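Local coordinates for protein squalene synthase HpnC (Alicyclobacillus acidocaldarius subsp. acidocaldarius, PDB 4HD1) that probably acts as a squalene synthase of the squalene/phytoene synthase family, joining isoprenoid diphosphates head to head within an all-helical fold, at residues E75-F80 / P105-I110. Residues are numbered along the deposited sequence; the frame is centred on the assembly and turned at random.
Sequences ELRRAF and PFLRLI
Leu76 holds CG anti to its own backbone N (chi1 -174°), while Phe106 turns its ring anti to the carbonyl carbon (chi1 -68°), and the two side chains meet nearly at right angles. The isopropyl end of Leu76 rests on the root of the phenylalanine: CD2 lies 3.7 Å from Phe106 CB and 3.8 Å from Phe106 CG. Leu76 and Phe106 are also the closest backbone pair, their CA atoms 7.7 Å apart. The local axes run antiparallel, at 173° to each other, and stay 11.0 Å apart, so side chains bridge the gap. Phe80 brings its ring edge to Phe106, with CZ 4.0 Å from CD2 of Phe106; the centroids stand 5.9 Å apart with planes steeply inclined, an oblique aromatic pair. On the more exposed flank Arg77, bent at chi3, lays its guanidinium obliquely against Leu107, NH1 being 3.4 Å from CD2, while the same nitrogen forms a salt bridge with Glu73. The contact is thus mainly apolar. It packs helix 65-81 against helix 104-118, consistent with the all-helical terpenoid synthase-type fold of this family; Ile96 of helix 87-99 touches both phenylalanines, and Phe50 of helix 41-56 meets Phe106 edge-to-face and also touches Leu76.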
# COMPACT_ATOMS: atom_id res chain seq x y z
N GLU A 75 14.80 -13.06 -6.79
CA GLU A 75 13.67 -13.85 -7.27
C GLU A 75 12.78 -13.01 -8.19
O GLU A 75 12.39 -13.46 -9.27
CB GLU A 75 12.86 -14.40 -6.08
CG GLU A 75 13.55 -15.55 -5.35
CD GLU A 75 13.14 -15.68 -3.88
OE1 GLU A 75 11.92 -15.74 -3.59
OE2 GLU A 75 14.04 -15.74 -3.01
N LEU A 76 12.50 -11.78 -7.77
CA LEU A 76 11.70 -10.84 -8.56
C LEU A 76 12.32 -10.60 -9.94
O LEU A 76 11.62 -10.67 -10.95
CB LEU A 76 11.52 -9.52 -7.80
CG LEU A 76 10.61 -8.40 -8.34
CD1 LEU A 76 11.36 -7.50 -9.31
CD2 LEU A 76 9.31 -8.91 -8.94
N ARG A 77 13.62 -10.32 -9.98
CA ARG A 77 14.32 -10.11 -11.25
C ARG A 77 14.31 -11.36 -12.14
O ARG A 77 14.19 -11.26 -13.36
CB ARG A 77 15.76 -9.62 -11.03
CG ARG A 77 15.87 -8.40 -10.13
CD ARG A 77 17.25 -7.78 -10.19
NE ARG A 77 17.22 -6.52 -10.91
CZ ARG A 77 17.14 -5.33 -10.33
NH1 ARG A 77 17.10 -5.22 -9.00
NH2 ARG A 77 17.10 -4.23 -11.08
N ARG A 78 14.43 -12.53 -11.51
CA ARG A 78 14.32 -13.80 -12.23
C ARG A 78 12.93 -13.97 -12.85
O ARG A 78 12.80 -14.52 -13.95
CB ARG A 78 14.65 -14.98 -11.31
CG ARG A 78 16.13 -15.34 -11.30
CD ARG A 78 16.39 -16.63 -10.54
NE ARG A 78 16.81 -16.38 -9.16
CZ ARG A 78 16.06 -16.61 -8.08
NH1 ARG A 78 14.84 -17.13 -8.19
NH2 ARG A 78 16.55 -16.33 -6.88
N ALA A 79 11.91 -13.49 -12.15
CA ALA A 79 10.54 -13.55 -12.65
C ALA A 79 10.31 -12.65 -13.86
O ALA A 79 9.43 -12.91 -14.67
CB ALA A 79 9.55 -13.24 -11.54
N PHE A 80 11.12 -11.60 -13.99
CA PHE A 80 11.12 -10.74 -15.18
C PHE A 80 12.00 -11.29 -16.30
O PHE A 80 11.89 -10.85 -17.44
CB PHE A 80 11.58 -9.33 -14.82
CG PHE A 80 10.47 -8.44 -14.37
CD1 PHE A 80 9.91 -7.52 -15.25
CD2 PHE A 80 9.98 -8.52 -13.07
CE1 PHE A 80 8.87 -6.69 -14.84
CE2 PHE A 80 8.95 -7.70 -12.66
CZ PHE A 80 8.39 -6.78 -13.54
N PRO A 105 7.61 -0.72 -9.77
CA PRO A 105 6.75 -0.79 -8.58
C PRO A 105 7.09 -1.95 -7.65
O PRO A 105 7.01 -1.79 -6.43
CB PRO A 105 5.35 -0.96 -9.16
CG PRO A 105 5.44 -0.38 -10.53
CD PRO A 105 6.81 -0.72 -11.02
N PHE A 106 7.47 -3.09 -8.21
CA PHE A 106 7.88 -4.24 -7.40
C PHE A 106 9.14 -3.93 -6.59
O PHE A 106 9.18 -4.20 -5.38
CB PHE A 106 8.10 -5.47 -8.28
CG PHE A 106 6.85 -6.01 -8.90
CD1 PHE A 106 5.99 -6.83 -8.17
CD2 PHE A 106 6.52 -5.69 -10.21
CE1 PHE A 106 4.83 -7.32 -8.74
CE2 PHE A 106 5.36 -6.18 -10.79
CZ PHE A 106 4.51 -7.00 -10.06
N LEU A 107 10.14 -3.36 -7.26
CA LEU A 107 11.38 -2.92 -6.60
C LEU A 107 11.14 -1.86 -5.53
O LEU A 107 11.88 -1.77 -4.56
CB LEU A 107 12.40 -2.40 -7.62
CG LEU A 107 12.99 -3.36 -8.66
CD1 LEU A 107 13.73 -2.57 -9.73
CD2 LEU A 107 13.90 -4.39 -8.02
N ARG A 108 10.10 -1.04 -5.70
CA ARG A 108 9.78 -0.00 -4.72
C ARG A 108 9.13 -0.56 -3.47
O ARG A 108 9.39 -0.09 -2.36
CB ARG A 108 8.93 1.10 -5.34
CG ARG A 108 9.77 2.03 -6.19
CD ARG A 108 8.97 3.18 -6.76
NE ARG A 108 9.88 4.20 -7.28
CZ ARG A 108 9.49 5.29 -7.94
NH1 ARG A 108 8.20 5.52 -8.16
NH2 ARG A 108 10.39 6.15 -8.38
N LEU A 109 8.30 -1.58 -3.64
CA LEU A 109 7.68 -2.26 -2.51
C LEU A 109 8.72 -2.97 -1.65
O LEU A 109 8.58 -3.02 -0.43
CB LEU A 109 6.63 -3.26 -2.99
CG LEU A 109 5.34 -2.59 -3.45
CD1 LEU A 109 4.55 -3.54 -4.34
CD2 LEU A 109 4.52 -2.12 -2.25
N ILE A 110 9.75 -3.51 -2.31
CA ILE A 110 10.90 -4.13 -1.65
C ILE A 110 11.68 -3.06 -0.88
O ILE A 110 12.03 -3.26 0.29
CB ILE A 110 11.81 -4.88 -2.66
CG1 ILE A 110 11.14 -6.18 -3.11
CG2 ILE A 110 13.19 -5.16 -2.06
CD1 ILE A 110 11.83 -6.89 -4.25